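Local coordinates for DUF4442 domain-containing protein (Pseudomonas aeruginosa, PDB 1SH8), which is of unknown function but is probably a thioesterase of the hotdog fold, at residues V36-P41 with I97-R102; R118-Y123 with Q145-A150; S124-L129 with E139-Y144. One frame throughout, in Å; residues are numbered along the deposited sequence.

Contact 1: residues V36-P41 with I97-R102; sequences VRLRMP and IRVEAR
Val36, Leu38 and Met40 pair with Ala101, Val99 and Ile97 as the hydrogen-bonded pairs of an antiparallel ladder, the two strands running at 163° to each other. Each pair closes a ring of two N-H...O bonds, six in all. The shortest joins Met40 N to Ile97 O at 2.7 Å and is nearly straight; Val99 N, with 3.1 Å to Leu38 O, makes the longest. Arg37 with Glu100 and Arg39 with Arg98 form the non-hydrogen-bonded pairs between them, where CA-H groups approach the carbonyls, as with Glu100 CA at 3.2 Å from Val36 O.

Apolar contacts lie on the face of Val36, Leu38 and Met40. Leu38 CB rests 4.1 Å from Val99 CG1, and Val36 CG2 stands 4.2 Å from Ala101 CB. Leu127 and Leu129 of strand 120-130 press on the 97-102 side of this face.

The other face is polar. Arg37 and Arg98 run alongside each other in the same direction, their guanidinium planes 69° apart, with Arg37 NE 3.6 Å from Arg98 NH1. Arg37 sets off with CG anti to its own N (chi1 -178°) and bends at chi3, which carries NE to the carboxylate of Glu29. Arg98 and Arg39 also form salt bridges with Glu29, so three arginines converge on one acid and their mutual charge is probably offset there. Nearer the backbone, the CG atoms of Arg39 and Arg98 touch at 3.8 Å. Tyr35 OH is hydrogen-bonded to both Glu100 OE1 and Arg37 NH1.

The apolar face, through Leu38, Met40, Ile97 and Val99, packs on Leu60 of helix 54-62. This is consistent with the hotdog fold, in which a curved antiparallel sheet wraps a central helix; the charged outer face is a feature of this protein.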
loop_
_atom_site.group_PDB
_atom_site.type_symbol
_atom_site.label_atom_id
_atom_site.label_comp_id
_atom_site.label_asym_id
_atom_site.label_seq_id
_atom_site.Cartn_x
_atom_site.Cartn_y
_atom_site.Cartn_z
ATOM N N VAL A 36 -9.900 14.307 -9.613
ATOM C CA VAL A 36 -10.517 13.008 -9.379
ATOM C C VAL A 36 -10.927 12.886 -7.917
ATOM O O VAL A 36 -10.323 13.508 -7.035
ATOM C CB VAL A 36 -9.553 11.822 -9.711
ATOM C CG1 VAL A 36 -9.053 11.936 -11.148
ATOM C CG2 VAL A 36 -8.379 11.793 -8.731
ATOM N N ARG A 37 -11.971 12.102 -7.674
ATOM C CA ARG A 37 -12.446 11.834 -6.320
ATOM C C ARG A 37 -12.845 10.367 -6.289
ATOM O O ARG A 37 -13.688 9.931 -7.075
ATOM C CB ARG A 37 -13.649 12.712 -5.944
ATOM C CG ARG A 37 -14.111 12.472 -4.508
ATOM C CD ARG A 37 -15.086 13.533 -4.018
ATOM N NE ARG A 37 -16.418 13.430 -4.611
ATOM C CZ ARG A 37 -16.921 14.279 -5.504
ATOM N NH1 ARG A 37 -16.203 15.308 -5.939
ATOM N NH2 ARG A 37 -18.166 14.119 -5.932
ATOM N N LEU A 38 -12.225 9.612 -5.387
ATOM C CA LEU A 38 -12.487 8.182 -5.264
ATOM C C LEU A 38 -13.032 7.833 -3.887
ATOM O O LEU A 38 -12.836 8.578 -2.922
ATOM C CB LEU A 38 -11.193 7.393 -5.500
ATOM C CG LEU A 38 -10.301 7.808 -6.679
ATOM C CD1 LEU A 38 -9.027 6.966 -6.647
ATOM C CD2 LEU A 38 -11.038 7.629 -8.002
ATOM N N ARG A 39 -13.704 6.689 -3.803
ATOM C CA ARG A 39 -14.281 6.214 -2.551
ATOM C C ARG A 39 -13.983 4.730 -2.341
ATOM O O ARG A 39 -14.168 3.920 -3.246
ATOM C CB ARG A 39 -15.802 6.418 -2.552
ATOM C CG ARG A 39 -16.484 5.973 -1.252
ATOM C CD ARG A 39 -18.009 6.113 -1.308
ATOM N NE ARG A 39 -18.622 5.109 -2.174
ATOM C CZ ARG A 39 -19.186 5.364 -3.350
ATOM N NH1 ARG A 39 -19.228 6.602 -3.824
ATOM N NH2 ARG A 39 -19.713 4.373 -4.055
ATOM N N MET A 40 -13.507 4.373 -1.155
ATOM C CA MET A 40 -13.244 2.969 -0.857
ATOM C C MET A 40 -14.302 2.541 0.156
ATOM O O MET A 40 -14.394 3.105 1.246
ATOM C CB MET A 40 -11.847 2.769 -0.262
ATOM C CG MET A 40 -11.492 1.297 0.012
ATOM S SD MET A 40 -11.273 0.270 -1.475
ATOM C CE MET A 40 -9.613 0.752 -1.926
ATOM N N PRO A 41 -15.134 1.549 -0.203
ATOM C CA PRO A 41 -16.166 1.105 0.739
ATOM C C PRO A 41 -15.567 0.451 1.982
ATOM O O PRO A 41 -14.547 -0.242 1.901
ATOM C CB PRO A 41 -17.000 0.132 -0.096
ATOM C CG PRO A 41 -15.992 -0.443 -1.055
ATOM C CD PRO A 41 -15.193 0.782 -1.462
ATOM N N ILE A 97 -14.421 5.559 3.023
ATOM C CA ILE A 97 -13.358 6.553 3.043
ATOM C C ILE A 97 -13.167 7.122 1.642
ATOM O O ILE A 97 -13.269 6.393 0.654
ATOM C CB ILE A 97 -12.039 5.905 3.536
ATOM C CG1 ILE A 97 -12.276 5.200 4.879
ATOM C CG2 ILE A 97 -10.953 6.952 3.677
ATOM C CD1 ILE A 97 -12.760 6.116 6.002
ATOM N N ARG A 98 -12.888 8.423 1.555
ATOM C CA ARG A 98 -12.700 9.072 0.262
ATOM C C ARG A 98 -11.411 9.863 0.177
ATOM O O ARG A 98 -10.765 10.162 1.185
ATOM C CB ARG A 98 -13.860 10.038 -0.047
ATOM C CG ARG A 98 -15.237 9.411 -0.122
ATOM C CD ARG A 98 -16.243 10.407 -0.705
ATOM N NE ARG A 98 -16.407 11.599 0.134
ATOM C CZ ARG A 98 -17.130 12.665 -0.211
ATOM N NH1 ARG A 98 -17.758 12.696 -1.381
ATOM N NH2 ARG A 98 -17.235 13.700 0.618
ATOM N N VAL A 99 -11.062 10.217 -1.051
ATOM C CA VAL A 99 -9.883 11.013 -1.323
ATOM C C VAL A 99 -10.121 11.779 -2.618
ATOM O O VAL A 99 -10.838 11.311 -3.509
ATOM C CB VAL A 99 -8.620 10.127 -1.502
ATOM C CG1 VAL A 99 -8.752 9.269 -2.758
ATOM C CG2 VAL A 99 -7.370 11.004 -1.589
ATOM N N GLU A 100 -9.555 12.975 -2.707
ATOM C CA GLU A 100 -9.645 13.744 -3.935
ATOM C C GLU A 100 -8.246 14.267 -4.223
ATOM O O GLU A 100 -7.432 14.439 -3.315
ATOM C CB GLU A 100 -10.696 14.866 -3.846
ATOM C CG GLU A 100 -10.547 15.896 -2.758
ATOM C CD GLU A 100 -11.826 16.731 -2.594
ATOM O OE1 GLU A 100 -12.329 17.275 -3.598
ATOM O OE2 GLU A 100 -12.335 16.844 -1.456
ATOM N N ALA A 101 -7.948 14.461 -5.499
ATOM C CA ALA A 101 -6.632 14.927 -5.905
ATOM C C ALA A 101 -6.769 15.753 -7.167
ATOM O O ALA A 101 -7.684 15.536 -7.956
ATOM C CB ALA A 101 -5.718 13.733 -6.161
ATOM N N ARG A 102 -5.858 16.697 -7.359
ATOM C CA ARG A 102 -5.920 17.535 -8.541
ATOM C C ARG A 102 -4.552 17.898 -9.113
ATOM O O ARG A 102 -3.526 17.781 -8.442
ATOM C CB ARG A 102 -6.713 18.812 -8.228
ATOM C CG ARG A 102 -6.123 19.679 -7.125
ATOM C CD ARG A 102 -7.063 20.843 -6.765
ATOM N NE ARG A 102 -8.270 20.402 -6.064
ATOM C CZ ARG A 102 -9.328 21.175 -5.817
ATOM N NH1 ARG A 102 -9.339 22.442 -6.217
ATOM N NH2 ARG A 102 -10.377 20.685 -5.164
#

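Contact 2: residues R118-Y123 with Q145-A150; sequences RGKAEY and QLRSHA
Lys120 and Arg147 run alongside each other from a non-hydrogen-bonded pair of the antiparallel ladder. The Lys120 chain is fully extended after CG, and its CD comes to the edge of the Arg147 guanidinium, near the plane, 3.5 Å from NH1. Gln145 crosses the same lysine at a slant, its OE1 3.7 Å from Lys120 CD. Lys120 CD therefore rests against two polar ends that lie on one side of it and are themselves joined: Arg147 NH1 donates to Gln145 OE1 at 2.6 Å, tilted 33° from the amide's carbonyl plane. The turn at chi4 of Arg147 (76°) brings NH1 round to this amide. One water accepts from Arg147 NH1 and, weakly, from Lys120 NZ, a bridge between two like charges. A second water donates to Glu122 OE2 and takes a weak bond from Gln145 NE2.

On the face of Ala121 and Leu146, the side chains of Tyr123 and Leu146 also cross, with CE2 of the ring 4.2 Å from Leu146 CB. The backbone beneath is tied by Leu146 N to Ala121 O at 2.7 Å, almost straight, and by the more bent return bond from Ala121 N to Leu146 O. At the end of the ladder Ser148 N donates to Gly119 O at 3.0 Å. Gly119 leaves helix 105-118 with positive phi (93°), which directs the chain into strand 120-130.

Helix 105-118 lies over the apolar face, where Leu111 touches Ala121 and Tyr123, and Ala115 touches Leu146; Phe69 of helix 64-72 also meets Tyr123 and Leu146. Strand 78-89 continues the sheet beyond 145-148, with Ile81 beside Gln145 and Arg147, and Tyr79 OH hydrogen-bonded to Arg147 NE.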
loop_
_atom_site.group_PDB
_atom_site.type_symbol
_atom_site.label_atom_id
_atom_site.label_comp_id
_atom_site.label_asym_id
_atom_site.label_seq_id
_atom_site.Cartn_x
_atom_site.Cartn_y
_atom_site.Cartn_z
ATOM N N ARG A 118 11.587 14.494 -22.934
ATOM C CA ARG A 118 12.620 13.760 -22.216
ATOM C C ARG A 118 12.308 12.306 -21.906
ATOM O O ARG A 118 13.173 11.574 -21.430
ATOM C CB ARG A 118 12.966 14.516 -20.936
ATOM C CG ARG A 118 13.489 15.906 -21.234
ATOM C CD ARG A 118 13.668 16.748 -19.989
ATOM N NE ARG A 118 14.189 18.072 -20.328
ATOM C CZ ARG A 118 13.571 18.949 -21.120
ATOM N NH1 ARG A 118 12.396 18.653 -21.666
ATOM N NH2 ARG A 118 14.134 20.123 -21.372
ATOM N N GLY A 119 11.080 11.885 -22.179
ATOM C CA GLY A 119 10.716 10.504 -21.924
ATOM C C GLY A 119 10.084 10.249 -20.568
ATOM O O GLY A 119 9.458 9.210 -20.364
ATOM N N LYS A 120 10.251 11.186 -19.637
ATOM C CA LYS A 120 9.673 11.039 -18.304
ATOM C C LYS A 120 9.557 12.388 -17.601
ATOM O O LYS A 120 10.307 13.330 -17.899
ATOM C CB LYS A 120 10.519 10.094 -17.447
ATOM C CG LYS A 120 11.891 10.636 -17.092
ATOM C CD LYS A 120 12.654 9.651 -16.216
ATOM C CE LYS A 120 14.029 10.187 -15.842
ATOM N NZ LYS A 120 14.748 9.251 -14.930
ATOM N N ALA A 121 8.611 12.468 -16.669
ATOM C CA ALA A 121 8.358 13.681 -15.896
ATOM C C ALA A 121 7.737 13.256 -14.575
ATOM O O ALA A 121 6.882 12.371 -14.549
ATOM C CB ALA A 121 7.408 14.592 -16.647
ATOM N N GLU A 122 8.155 13.882 -13.480
ATOM C CA GLU A 122 7.625 13.527 -12.165
ATOM C C GLU A 122 6.541 14.474 -11.675
ATOM O O GLU A 122 6.571 15.670 -11.948
ATOM C CB GLU A 122 8.721 13.558 -11.094
ATOM C CG GLU A 122 9.979 12.757 -11.341
ATOM C CD GLU A 122 10.982 12.949 -10.206
ATOM O OE1 GLU A 122 11.027 14.068 -9.634
ATOM O OE2 GLU A 122 11.727 11.997 -9.891
ATOM N N TYR A 123 5.582 13.925 -10.940
ATOM C CA TYR A 123 4.546 14.738 -10.321
ATOM C C TYR A 123 4.267 14.114 -8.955
ATOM O O TYR A 123 4.335 12.893 -8.786
ATOM C CB TYR A 123 3.272 14.840 -11.186
ATOM C CG TYR A 123 2.548 13.549 -11.517
ATOM C CD1 TYR A 123 1.426 13.141 -10.787
ATOM C CD2 TYR A 123 2.946 12.767 -12.601
ATOM C CE1 TYR A 123 0.715 11.986 -11.138
ATOM C CE2 TYR A 123 2.246 11.611 -12.959
ATOM C CZ TYR A 123 1.134 11.228 -12.226
ATOM O OH TYR A 123 0.449 10.090 -12.598
ATOM N N GLN A 145 5.809 9.095 -11.762
ATOM C CA GLN A 145 6.547 9.441 -12.953
ATOM C C GLN A 145 5.624 9.166 -14.135
ATOM O O GLN A 145 4.963 8.126 -14.178
ATOM C CB GLN A 145 7.795 8.568 -13.054
ATOM C CG GLN A 145 9.019 9.282 -13.567
ATOM C CD GLN A 145 10.228 8.378 -13.586
ATOM O OE1 GLN A 145 10.287 7.427 -14.358
ATOM N NE2 GLN A 145 11.194 8.661 -12.722
ATOM N N LEU A 146 5.543 10.119 -15.059
ATOM C CA LEU A 146 4.754 9.951 -16.280
ATOM C C LEU A 146 5.837 9.554 -17.285
ATOM O O LEU A 146 6.794 10.301 -17.494
ATOM C CB LEU A 146 4.103 11.275 -16.704
ATOM C CG LEU A 146 3.240 11.232 -17.969
ATOM C CD1 LEU A 146 2.020 10.340 -17.735
ATOM C CD2 LEU A 146 2.803 12.644 -18.341
ATOM N N ARG A 147 5.704 8.379 -17.891
ATOM C CA ARG A 147 6.722 7.913 -18.823
ATOM C C ARG A 147 6.175 7.585 -20.194
ATOM O O ARG A 147 5.042 7.137 -20.328
ATOM C CB ARG A 147 7.406 6.660 -18.266
ATOM C CG ARG A 147 8.036 6.844 -16.890
ATOM C CD ARG A 147 8.626 5.538 -16.387
ATOM N NE ARG A 147 9.659 5.014 -17.278
ATOM C CZ ARG A 147 10.902 5.487 -17.358
ATOM N NH1 ARG A 147 11.288 6.503 -16.598
ATOM N NH2 ARG A 147 11.765 4.938 -18.202
ATOM N N SER A 148 6.988 7.807 -21.218
ATOM C CA SER A 148 6.563 7.471 -22.564
ATOM C C SER A 148 7.019 6.039 -22.810
ATOM O O SER A 148 7.981 5.568 -22.200
ATOM C CB SER A 148 7.199 8.414 -23.591
ATOM O OG SER A 148 8.611 8.325 -23.560
ATOM N N HIS A 149 6.312 5.331 -23.677
ATOM C CA HIS A 149 6.689 3.964 -23.988
ATOM C C HIS A 149 7.936 4.000 -24.863
ATOM O O HIS A 149 8.035 4.812 -25.782
ATOM C CB HIS A 149 5.548 3.258 -24.725
ATOM C CG HIS A 149 4.373 2.943 -23.855
ATOM N ND1 HIS A 149 4.369 1.893 -22.961
ATOM C CD2 HIS A 149 3.165 3.543 -23.736
ATOM C CE1 HIS A 149 3.208 1.858 -22.331
ATOM N NE2 HIS A 149 2.458 2.849 -22.784
ATOM N N ALA A 150 8.900 3.139 -24.565
ATOM C CA ALA A 150 10.123 3.093 -25.352
ATOM C C ALA A 150 9.845 2.286 -26.614
ATOM O O ALA A 150 8.920 1.471 -26.655
ATOM C CB ALA A 150 11.248 2.446 -24.553
HETATM O O HOH W 1 14.331 6.250 -16.632
HETATM O O HOH W 2 11.780 9.330 -9.774
#

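Contact 3: residues S124-L129 with E139-Y144; sequences SLELQL and ESAALY
The Tyr144 ring meets Leu125 obliquely, the two side chains crossing at about a right angle with CE2 3.8 Å from Leu125 CD1. Tyr123 lies against the same ring with the planes about 20° apart, and the phenol OH is hydrogen-bonded to Glu62 O. The other flat groups, the amide of Gln128 and the carboxylate of Glu139, run abreast in one direction with their planes 46° apart. Gln128 NE2 donates to Glu139 OE2 at 2.8 Å in a nearly straight bond, lying close to the amide plane but reaching the anti side of the oxygen, 35° out of the carboxylate plane. Both chains start with CG anti to the carbonyl carbon and then extend, which keeps their ends level. Arg90 NE forms a salt bridge with the other oxygen, OE1.

Leu125 with Ala142 and Leu127 with Ser140 are the hydrogen-bonded pairs, tied by four backbone bonds. Leu127 CB is 3.8 Å from Ser140 OG. A water lies 2.6 Å from Ser140 OG and donates to Leu125 O, which also accepts from Ala142 N.

The chemistry thus divides by face: the buried Ser140 hydroxyl has a water partner on the apolar, leucine-bearing face, while Glu139 is held through both oxygens, and its salt bridge with Arg90 would probably stabilise the carboxylate form.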
loop_
_atom_site.group_PDB
_atom_site.type_symbol
_atom_site.label_atom_id
_atom_site.label_comp_id
_atom_site.label_asym_id
_atom_site.label_seq_id
_atom_site.Cartn_x
_atom_site.Cartn_y
_atom_site.Cartn_z
ATOM N N SER A 124 4.008 14.957 -7.963
ATOM C CA SER A 124 3.736 14.463 -6.622
ATOM C C SER A 124 2.327 14.831 -6.179
ATOM O O SER A 124 1.722 15.769 -6.707
ATOM C CB SER A 124 4.752 15.035 -5.633
ATOM O OG SER A 124 4.719 16.452 -5.639
ATOM N N LEU A 125 1.806 14.070 -5.222
ATOM C CA LEU A 125 0.478 14.320 -4.678
ATOM C C LEU A 125 0.566 14.177 -3.161
ATOM O O LEU A 125 1.189 13.238 -2.655
ATOM C CB LEU A 125 -0.542 13.311 -5.230
ATOM C CG LEU A 125 -0.790 13.267 -6.746
ATOM C CD1 LEU A 125 -1.723 12.105 -7.085
ATOM C CD2 LEU A 125 -1.394 14.580 -7.213
ATOM N N GLU A 126 -0.033 15.127 -2.451
ATOM C CA GLU A 126 -0.079 15.122 -0.987
ATOM C C GLU A 126 -1.567 15.165 -0.681
ATOM O O GLU A 126 -2.205 16.214 -0.791
ATOM C CB GLU A 126 0.641 16.347 -0.422
ATOM C CG GLU A 126 2.135 16.328 -0.707
ATOM C CD GLU A 126 2.827 17.586 -0.242
ATOM O OE1 GLU A 126 3.070 17.727 0.974
ATOM O OE2 GLU A 126 3.117 18.437 -1.104
ATOM N N LEU A 127 -2.107 14.013 -0.295
ATOM C CA LEU A 127 -3.536 13.865 -0.076
ATOM C C LEU A 127 -3.994 13.522 1.329
ATOM O O LEU A 127 -3.222 13.038 2.154
ATOM C CB LEU A 127 -4.061 12.777 -1.015
ATOM C CG LEU A 127 -3.482 12.741 -2.435
ATOM C CD1 LEU A 127 -4.058 11.548 -3.187
ATOM C CD2 LEU A 127 -3.797 14.040 -3.159
ATOM N N GLN A 128 -5.279 13.764 1.570
ATOM C CA GLN A 128 -5.916 13.443 2.839
ATOM C C GLN A 128 -7.070 12.494 2.547
ATOM O O GLN A 128 -7.832 12.700 1.599
ATOM C CB GLN A 128 -6.495 14.686 3.507
ATOM C CG GLN A 128 -5.491 15.756 3.858
ATOM C CD GLN A 128 -6.111 16.836 4.717
ATOM O OE1 GLN A 128 -7.175 17.363 4.396
ATOM N NE2 GLN A 128 -5.449 17.169 5.819
ATOM N N LEU A 129 -7.181 11.444 3.349
ATOM C CA LEU A 129 -8.274 10.490 3.210
ATOM C C LEU A 129 -9.227 10.846 4.339
ATOM O O LEU A 129 -8.800 11.020 5.482
ATOM C CB LEU A 129 -7.766 9.053 3.369
ATOM C CG LEU A 129 -7.172 8.392 2.118
ATOM C CD1 LEU A 129 -6.077 9.262 1.509
ATOM C CD2 LEU A 129 -6.637 7.013 2.507
ATOM N N GLU A 139 -3.055 10.415 5.828
ATOM C CA GLU A 139 -2.517 11.414 4.919
ATOM C C GLU A 139 -1.335 10.805 4.180
ATOM O O GLU A 139 -0.493 10.140 4.784
ATOM C CB GLU A 139 -2.090 12.657 5.708
ATOM C CG GLU A 139 -3.266 13.353 6.376
ATOM C CD GLU A 139 -2.869 14.605 7.134
ATOM O OE1 GLU A 139 -2.275 14.482 8.228
ATOM O OE2 GLU A 139 -3.151 15.715 6.630
ATOM N N SER A 140 -1.275 11.031 2.871
ATOM C CA SER A 140 -0.201 10.473 2.054
ATOM C C SER A 140 0.584 11.511 1.258
ATOM O O SER A 140 0.108 12.616 1.000
ATOM C CB SER A 140 -0.776 9.445 1.069
ATOM O OG SER A 140 -1.650 10.071 0.138
ATOM N N ALA A 141 1.793 11.128 0.874
ATOM C CA ALA A 141 2.672 11.957 0.054
ATOM C C ALA A 141 3.294 10.954 -0.912
ATOM O O ALA A 141 3.892 9.964 -0.479
ATOM C CB ALA A 141 3.749 12.623 0.915
ATOM N N ALA A 142 3.148 11.191 -2.212
ATOM C CA ALA A 142 3.677 10.251 -3.194
ATOM C C ALA A 142 4.320 10.898 -4.411
ATOM O O ALA A 142 3.930 11.991 -4.827
ATOM C CB ALA A 142 2.568 9.328 -3.651
ATOM N N LEU A 143 5.299 10.198 -4.978
ATOM C CA LEU A 143 6.009 10.660 -6.165
ATOM C C LEU A 143 5.712 9.695 -7.301
ATOM O O LEU A 143 5.932 8.489 -7.175
ATOM C CB LEU A 143 7.522 10.694 -5.919
ATOM C CG LEU A 143 8.404 11.156 -7.087
ATOM C CD1 LEU A 143 8.104 12.613 -7.440
ATOM C CD2 LEU A 143 9.865 10.998 -6.710
ATOM N N TYR A 144 5.208 10.240 -8.403
ATOM C CA TYR A 144 4.874 9.462 -9.589
ATOM C C TYR A 144 5.721 9.937 -10.746
ATOM O O TYR A 144 6.263 11.042 -10.735
ATOM C CB TYR A 144 3.407 9.666 -9.978
ATOM C CG TYR A 144 2.424 9.196 -8.946
ATOM C CD1 TYR A 144 1.953 7.879 -8.953
ATOM C CD2 TYR A 144 1.983 10.056 -7.937
ATOM C CE1 TYR A 144 1.060 7.429 -7.973
ATOM C CE2 TYR A 144 1.093 9.616 -6.953
ATOM C CZ TYR A 144 0.640 8.303 -6.981
ATOM O OH TYR A 144 -0.217 7.860 -6.000
HETATM O O HOH W 3 -0.265 10.875 -1.944
#

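Contacts 2 and 3 are successive parts of one hairpin, strands 120-130 and 136-148, with centres about 19 Å apart; contact 3 is nested inside the loop that contact 2 closes, and Tyr123 O to Tyr144 N, 2.8 Å and probably a hydrogen bond, carries the ladder across their junction. Contact 1 comes earlier in the chain and belongs to the other three-stranded sheet. Its centre is about 12 Å from that of contact 3, and the sheets are joined where Ala101 and Val99 pack on Leu127. Helix 54-62 lies against these two contacts. Contact 2, about 25 Å from contact 1 between centres, rests on helices 105-118 and 64-72, consistent with a hotdog fold.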